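Local coordinates for protein 2,3-dihydroxy-2,3-dihydrophenylpropionate dehydrogenase (Pseudomonas sp. MC1, PDB 5XTF) that catalyses the NAD-dependent oxidation of naphthalene cis-dihydrodiol to 1,2-dihydroxynaphthalene, as a tetrameric short-chain dehydrogenase/reductase of aromatic hydrocarbon catabolism, at residues 22-27 with 46-51; 95-100 with 148-153; 39-44 with 64-69. All blocks are in the same frame, centred on the assembly; numbering follows the deposited sequence.

Contact 1. Residues 22-27 with 46-51; sequences NQQVVS and AGYCVS
Val26 forms the apolar centre, its CG1 methyl touching both Val50 and Tyr48 of the neighbouring segment. CG1 sits between the backbone N and the carbonyl carbon (chi1 61°), which turns it to the second strand: it lies 3.8 Å from Val50 CG2, the two valines side by side and pointing the same way, while Tyr48 crosses Val26 at about a right angle and brings in CD2. Phe43 of helix 34-46 covers this face and meets the Tyr48 ring edge-to-face. Tyr48 also lies against the aliphatic base of Gln24, with CE2 3.5 Å from Gln24 CB. On the other face of the sheet Val25 CG2 packs on Cys49 CB, under Phe95 of helix 81-95.

Between the faces runs a parallel ladder, the strand segments 25-27 and 49-51 being 17° apart in direction. Cys49 N donates to Gln24 O, Val26 N to Cys49 O (2.9 Å) and Ser51 N to Val26 O. At the far end Ser27 OG donates to Ser51 OG (2.8 Å), which is also hydrogen-bonded to Thr91. At the outer edge a water 2.6 Å from Tyr48 OH bonds weakly to Gln24 OE1, whose stronger partner is Arg256; Gln24 NE2 reaches back to Asn22 O at 3.1 Å.

Gly47, with positive phi, closes helix 34-46 in a Schellman motif just before the second strand. Strand, helix and adjacent parallel strand make up the first beta-alpha-beta crossover of the Rossmann fold, as expected of an NAD-dependent dehydrogenase.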
# COMPACT_ATOMS: atom_id res chain seq x y z
N ASN B 22 -15.33 -28.85 18.94
CA ASN B 22 -14.87 -27.80 19.84
C ASN B 22 -13.34 -27.73 19.88
O ASN B 22 -12.76 -26.68 19.57
CB ASN B 22 -15.44 -28.00 21.26
CG ASN B 22 -16.22 -26.79 21.76
OD1 ASN B 22 -16.80 -26.02 20.97
ND2 ASN B 22 -16.25 -26.60 23.08
N GLN B 23 -12.68 -28.83 20.23
CA GLN B 23 -11.28 -28.78 20.63
C GLN B 23 -10.37 -28.28 19.50
O GLN B 23 -10.27 -28.91 18.45
CB GLN B 23 -10.81 -30.16 21.07
CG GLN B 23 -9.43 -30.11 21.65
CD GLN B 23 -9.31 -29.03 22.71
OE1 GLN B 23 -8.62 -28.02 22.50
NE2 GLN B 23 -9.98 -29.22 23.86
N GLN B 24 -9.70 -27.15 19.73
CA GLN B 24 -8.81 -26.58 18.73
C GLN B 24 -7.36 -26.89 19.07
O GLN B 24 -6.99 -27.01 20.24
CB GLN B 24 -8.98 -25.07 18.58
CG GLN B 24 -10.36 -24.64 18.15
CD GLN B 24 -10.72 -25.17 16.78
OE1 GLN B 24 -10.25 -24.65 15.78
NE2 GLN B 24 -11.57 -26.20 16.74
N VAL B 25 -6.54 -26.99 18.03
CA VAL B 25 -5.14 -27.38 18.12
C VAL B 25 -4.31 -26.43 17.26
O VAL B 25 -4.63 -26.22 16.09
CB VAL B 25 -4.93 -28.83 17.64
CG1 VAL B 25 -3.46 -29.14 17.52
CG2 VAL B 25 -5.65 -29.80 18.57
N VAL B 26 -3.24 -25.88 17.84
CA VAL B 26 -2.37 -24.93 17.14
C VAL B 26 -0.93 -25.41 17.22
O VAL B 26 -0.50 -25.93 18.25
CB VAL B 26 -2.50 -23.50 17.70
CG1 VAL B 26 -2.09 -23.46 19.17
CG2 VAL B 26 -1.66 -22.52 16.88
N SER B 27 -0.17 -25.18 16.15
CA SER B 27 1.23 -25.54 16.11
C SER B 27 2.08 -24.31 15.77
O SER B 27 1.82 -23.64 14.77
CB SER B 27 1.46 -26.64 15.08
OG SER B 27 2.81 -27.00 15.10
N ALA B 46 -6.01 -19.73 26.33
CA ALA B 46 -7.29 -19.67 25.64
C ALA B 46 -7.93 -21.04 25.44
O ALA B 46 -9.06 -21.11 24.96
CB ALA B 46 -7.14 -18.97 24.28
N GLY B 47 -7.24 -22.13 25.77
CA GLY B 47 -7.83 -23.45 25.75
C GLY B 47 -7.38 -24.37 24.65
O GLY B 47 -7.95 -25.45 24.51
N TYR B 48 -6.38 -23.98 23.86
CA TYR B 48 -5.90 -24.80 22.75
C TYR B 48 -5.01 -25.93 23.24
O TYR B 48 -4.31 -25.82 24.25
CB TYR B 48 -5.07 -23.96 21.76
CG TYR B 48 -5.84 -23.07 20.80
CD1 TYR B 48 -6.50 -21.95 21.26
CD2 TYR B 48 -5.87 -23.34 19.44
CE1 TYR B 48 -7.20 -21.11 20.38
CE2 TYR B 48 -6.56 -22.51 18.55
CZ TYR B 48 -7.23 -21.40 19.03
OH TYR B 48 -7.92 -20.57 18.17
N CYS B 49 -5.00 -27.02 22.49
CA CYS B 49 -3.87 -27.94 22.53
C CYS B 49 -2.78 -27.34 21.67
O CYS B 49 -3.05 -26.89 20.55
CB CYS B 49 -4.27 -29.32 22.03
SG CYS B 49 -5.67 -30.06 22.89
N VAL B 50 -1.55 -27.31 22.18
CA VAL B 50 -0.46 -26.57 21.56
C VAL B 50 0.69 -27.52 21.28
O VAL B 50 1.12 -28.26 22.18
CB VAL B 50 0.01 -25.40 22.45
CG1 VAL B 50 1.23 -24.71 21.83
CG2 VAL B 50 -1.14 -24.42 22.67
N SER B 51 1.19 -27.50 20.06
CA SER B 51 2.49 -28.06 19.77
C SER B 51 3.44 -26.94 19.36
O SER B 51 3.02 -25.86 18.91
CB SER B 51 2.43 -29.12 18.68
OG SER B 51 2.43 -28.53 17.41
O HOH W 1 -10.06 -21.40 16.91

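Contact 2. Residues 95-100 with 148-153; sequences FGHLDC and KKTNGS
Thr150, near the end of the long helix 118-150, makes the first contact with the loop 95-100, and does so with both branches of its side chain. Its OG1 donates to Leu98 O at 2.7 Å, the donor tilted 21° from the carbonyl plane; a chi1 of 61° turns the hydroxyl that way, and Glu146 O and Leu147 O of its own helix are weak alternative acceptors for the same proton. The Thr150 and His97 side chains cross at about a right angle, which brings the methyl CG2 of Thr150 to 3.9 Å from His97 CB. Thr150 CB also approaches Asp99 OD1, but that oxygen's charged partner is Arg256, whose guanidinium also donates a hydrogen bond to Thr150 O.

Asn151 has positive phi and turns the chain out of the helix. Gly152 then runs close under the loop, its CA 3.2 Å from Asp99 O in a CA-H...O contact; a CB built here would collide with that oxygen, so the close approach depends on the missing side chain.

Ser153 begins the strand. Its N donates to Asp99 O (3.0 Å, N-H...O 156°). Cys100 CA points its hydrogen at Ser153 O, and the side chains of Cys100 and Ser153 lie on the same face, with SG and OG 3.5 Å apart. Asp99 OD2 and His97 NE2 look back instead to the backbone of Val25 and Gln23.

The pairing of Cys100 with Ser153 opens the parallel register of strands 100-103 and 153-157, neighbours in the central sheet of the Rossmann fold.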
# COMPACT_ATOMS: atom_id res chain seq x y z
N PHE B 95 -2.58 -35.14 19.15
CA PHE B 95 -3.84 -34.43 19.28
C PHE B 95 -4.89 -34.77 18.22
O PHE B 95 -6.03 -34.33 18.36
CB PHE B 95 -3.60 -32.91 19.27
CG PHE B 95 -2.76 -32.42 20.42
CD1 PHE B 95 -3.16 -32.63 21.74
CD2 PHE B 95 -1.57 -31.74 20.19
CE1 PHE B 95 -2.37 -32.18 22.80
CE2 PHE B 95 -0.79 -31.28 21.23
CZ PHE B 95 -1.18 -31.50 22.55
N GLY B 96 -4.55 -35.52 17.19
CA GLY B 96 -5.56 -35.99 16.26
C GLY B 96 -5.79 -35.18 15.00
O GLY B 96 -5.98 -35.75 13.93
N HIS B 97 -5.75 -33.86 15.12
CA HIS B 97 -5.96 -32.97 13.99
C HIS B 97 -5.15 -31.70 14.23
O HIS B 97 -4.52 -31.53 15.28
CB HIS B 97 -7.45 -32.65 13.80
CG HIS B 97 -8.04 -31.88 14.94
ND1 HIS B 97 -8.53 -32.48 16.08
CD2 HIS B 97 -8.16 -30.54 15.14
CE1 HIS B 97 -8.94 -31.55 16.92
NE2 HIS B 97 -8.73 -30.37 16.38
N LEU B 98 -5.15 -30.80 13.25
CA LEU B 98 -4.46 -29.52 13.37
C LEU B 98 -5.38 -28.44 12.85
O LEU B 98 -5.85 -28.53 11.71
CB LEU B 98 -3.13 -29.53 12.60
CG LEU B 98 -2.35 -28.20 12.56
CD1 LEU B 98 -1.80 -27.82 13.94
CD2 LEU B 98 -1.23 -28.28 11.57
N ASP B 99 -5.65 -27.42 13.67
CA ASP B 99 -6.53 -26.33 13.23
C ASP B 99 -5.78 -25.10 12.74
O ASP B 99 -6.28 -24.41 11.85
CB ASP B 99 -7.48 -25.91 14.35
CG ASP B 99 -8.40 -27.04 14.78
OD1 ASP B 99 -9.41 -27.28 14.07
OD2 ASP B 99 -8.12 -27.69 15.82
N CYS B 100 -4.62 -24.78 13.29
CA CYS B 100 -3.93 -23.54 12.95
C CYS B 100 -2.44 -23.79 12.95
O CYS B 100 -1.92 -24.48 13.83
CB CYS B 100 -4.28 -22.41 13.93
SG CYS B 100 -3.57 -20.78 13.49
N LYS B 148 -6.38 -28.74 5.49
CA LYS B 148 -7.51 -28.97 4.58
C LYS B 148 -8.59 -29.83 5.22
O LYS B 148 -9.78 -29.66 4.91
CB LYS B 148 -7.02 -29.61 3.29
CG LYS B 148 -6.16 -28.71 2.42
CD LYS B 148 -6.13 -29.23 0.98
CE LYS B 148 -5.16 -28.43 0.11
NZ LYS B 148 -4.92 -29.11 -1.20
N LYS B 149 -8.20 -30.79 6.06
CA LYS B 149 -9.16 -31.66 6.73
C LYS B 149 -9.96 -30.90 7.76
O LYS B 149 -11.12 -31.25 8.02
CB LYS B 149 -8.44 -32.82 7.39
CG LYS B 149 -7.78 -33.80 6.43
CD LYS B 149 -7.23 -34.96 7.27
CE LYS B 149 -6.16 -35.75 6.57
NZ LYS B 149 -5.86 -36.96 7.38
N THR B 150 -9.39 -29.86 8.35
CA THR B 150 -10.11 -29.06 9.32
C THR B 150 -10.55 -27.72 8.75
O THR B 150 -11.18 -26.94 9.47
CB THR B 150 -9.24 -28.84 10.55
OG1 THR B 150 -8.05 -28.14 10.15
CG2 THR B 150 -8.84 -30.19 11.18
N ASN B 151 -10.23 -27.44 7.48
CA ASN B 151 -10.39 -26.13 6.87
C ASN B 151 -9.88 -25.05 7.82
O ASN B 151 -10.61 -24.15 8.25
CB ASN B 151 -11.84 -25.90 6.44
CG ASN B 151 -12.27 -26.82 5.30
OD1 ASN B 151 -11.53 -27.71 4.86
ND2 ASN B 151 -13.49 -26.60 4.84
N GLY B 152 -8.61 -25.17 8.15
CA GLY B 152 -8.01 -24.39 9.20
C GLY B 152 -7.41 -23.11 8.68
O GLY B 152 -7.75 -22.62 7.60
N SER B 153 -6.49 -22.55 9.47
CA SER B 153 -5.86 -21.31 9.04
C SER B 153 -4.34 -21.36 9.21
O SER B 153 -3.78 -22.26 9.84
CB SER B 153 -6.45 -20.10 9.78
OG SER B 153 -6.09 -20.10 11.14

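Contact 3. Residues 39-44 with 64-69; sequences LVRSFK and CNEFKD
Phe67 supplies most of the apolar contact, the outer end of its ring set against three side chains of helix 34-46. Val40 CG1 meets Phe67 CE2 at 3.8 Å, the two side chains crossing obliquely. Across the ring from CE2, Lys44 CG approaches Phe67 CE1 at 3.6 Å; the lysine chain runs antiparallel to the phenylalanine side chain, and its CB and CG methylenes do the touching. Arg41 CG lies at the ring edge near its plane, 3.9 Å from Phe67 CZ. One ring face is taken by a neighbour in sequence: Glu66 CG sits over it, 3.6 Å from the ring plane and nearer the rim than the centre.

The ionic contact is a salt bridge from Arg41 NE to Glu66 OE1 at 3.0 Å. Arg41 runs extended from CG to NE (chi2 172°, chi3 180°) and meets the likewise extended Glu66 at about a right angle, the guanidinium and carboxylate planes turned 27° apart. Arg41 NH2 is somewhat farther from the same oxygen, at 3.3 Å, while Glu66 OE2 lies nearer the aliphatic part, 3.6 Å from Arg41 CG. Arg41 NH1 has a second acidic partner, Glu38, one turn earlier in its own helix.

A leucine in place of Arg41 would probably leave the Glu66 and Glu38 carboxylates each without this cationic partner.

Helices 34-46 and 57-67 therefore meet through an aromatic ring bordered by methyl and methylene groups, with the charged pair outside it at the exposed end of Glu66; one guanidinium serves two acids, so its charge is probably shared between the two helices.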
# COMPACT_ATOMS: atom_id res chain seq x y z
N LEU B 39 3.03 -16.80 22.45
CA LEU B 39 1.93 -17.43 21.73
C LEU B 39 1.57 -18.77 22.36
O LEU B 39 0.38 -19.10 22.49
CB LEU B 39 2.30 -17.59 20.25
CG LEU B 39 2.56 -16.26 19.53
CD1 LEU B 39 2.87 -16.50 18.05
CD2 LEU B 39 1.37 -15.35 19.70
N VAL B 40 2.58 -19.54 22.76
CA VAL B 40 2.32 -20.77 23.51
C VAL B 40 1.51 -20.48 24.75
O VAL B 40 0.45 -21.08 24.99
CB VAL B 40 3.64 -21.47 23.87
CG1 VAL B 40 3.37 -22.60 24.88
CG2 VAL B 40 4.33 -21.96 22.62
N ARG B 41 1.99 -19.55 25.58
CA ARG B 41 1.29 -19.23 26.80
C ARG B 41 -0.11 -18.69 26.51
O ARG B 41 -1.07 -19.01 27.22
CB ARG B 41 2.10 -18.23 27.62
CG ARG B 41 3.44 -18.79 28.04
CD ARG B 41 4.34 -17.74 28.68
NE ARG B 41 5.62 -18.32 29.08
CZ ARG B 41 6.71 -17.61 29.36
NH1 ARG B 41 6.69 -16.29 29.28
NH2 ARG B 41 7.83 -18.23 29.72
N SER B 42 -0.25 -17.89 25.45
CA SER B 42 -1.54 -17.28 25.18
C SER B 42 -2.55 -18.29 24.65
O SER B 42 -3.72 -18.27 25.03
CB SER B 42 -1.38 -16.12 24.20
OG SER B 42 -0.98 -14.96 24.91
N PHE B 43 -2.12 -19.16 23.73
CA PHE B 43 -3.06 -20.11 23.16
C PHE B 43 -3.40 -21.20 24.17
O PHE B 43 -4.56 -21.63 24.26
CB PHE B 43 -2.49 -20.71 21.87
CG PHE B 43 -2.72 -19.85 20.64
CD1 PHE B 43 -1.81 -18.86 20.27
CD2 PHE B 43 -3.85 -20.03 19.85
CE1 PHE B 43 -2.02 -18.05 19.13
CE2 PHE B 43 -4.06 -19.22 18.70
CZ PHE B 43 -3.15 -18.24 18.35
N LYS B 44 -2.41 -21.63 24.96
CA LYS B 44 -2.71 -22.54 26.07
C LYS B 44 -3.73 -21.94 27.02
O LYS B 44 -4.67 -22.61 27.44
CB LYS B 44 -1.43 -22.88 26.83
CG LYS B 44 -1.50 -24.18 27.59
CD LYS B 44 -1.24 -25.35 26.66
CE LYS B 44 -1.44 -26.66 27.40
NZ LYS B 44 -2.87 -26.87 27.73
N CYS B 64 8.80 -27.08 29.48
CA CYS B 64 8.39 -28.17 30.36
C CYS B 64 8.23 -27.70 31.80
O CYS B 64 7.26 -28.05 32.47
CB CYS B 64 9.40 -29.32 30.28
SG CYS B 64 9.37 -30.16 28.68
N ASN B 65 9.18 -26.90 32.30
CA ASN B 65 9.03 -26.33 33.63
C ASN B 65 7.68 -25.65 33.81
O ASN B 65 7.15 -25.62 34.92
CB ASN B 65 10.13 -25.31 33.91
CG ASN B 65 11.51 -25.92 33.94
OD1 ASN B 65 11.68 -27.13 33.88
ND2 ASN B 65 12.51 -25.06 34.03
N GLU B 66 7.12 -25.09 32.74
CA GLU B 66 5.86 -24.38 32.89
C GLU B 66 4.66 -25.27 32.61
O GLU B 66 3.67 -25.22 33.34
CB GLU B 66 5.83 -23.14 31.97
CG GLU B 66 4.55 -22.28 32.10
CD GLU B 66 4.70 -20.83 31.56
OE1 GLU B 66 5.83 -20.36 31.30
OE2 GLU B 66 3.65 -20.15 31.42
N PHE B 67 4.74 -26.12 31.58
CA PHE B 67 3.56 -26.83 31.12
C PHE B 67 3.66 -28.34 31.29
O PHE B 67 2.75 -29.05 30.84
CB PHE B 67 3.28 -26.52 29.64
CG PHE B 67 2.98 -25.08 29.38
CD1 PHE B 67 1.73 -24.57 29.67
CD2 PHE B 67 3.93 -24.24 28.85
CE1 PHE B 67 1.44 -23.24 29.45
CE2 PHE B 67 3.65 -22.91 28.61
CZ PHE B 67 2.39 -22.41 28.92
N LYS B 68 4.75 -28.83 31.89
CA LYS B 68 4.93 -30.26 32.13
C LYS B 68 4.94 -31.02 30.82
O LYS B 68 5.87 -30.90 30.02
CB LYS B 68 3.84 -30.81 33.07
CG LYS B 68 3.96 -30.26 34.47
CD LYS B 68 2.67 -30.37 35.26
CE LYS B 68 2.79 -29.63 36.60
NZ LYS B 68 1.51 -29.59 37.36
N ASP B 69 3.90 -31.82 30.59
CA ASP B 69 3.79 -32.63 29.38
C ASP B 69 2.53 -32.33 28.59
O ASP B 69 2.19 -33.10 27.68
CB ASP B 69 3.85 -34.12 29.73
CG ASP B 69 5.25 -34.66 29.66
OD1 ASP B 69 6.01 -34.22 28.76
OD2 ASP B 69 5.58 -35.52 30.50

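How the contacts relate
All three contacts belong to one Rossmann-type domain and lie on the same side of the chain's centre. Contacts 1 and 2 join neighbouring strands of its parallel sheet, their centres 10 Å apart; strand 25-28, lying between 49-54 and 100-103, links the two, and the chain just before it also touches the 95-100 loop. Contact 3 packs two helices, its centre 11 Å from contact 1, and interlocks with it along the chain, since helix 34-46 is the crossover between the paired strands. Contact 2 follows both in sequence and lies about 20 Å from contact 3, centre to centre. Together they follow part of the NAD-binding fold from the middle of its sheet out to its surface helices.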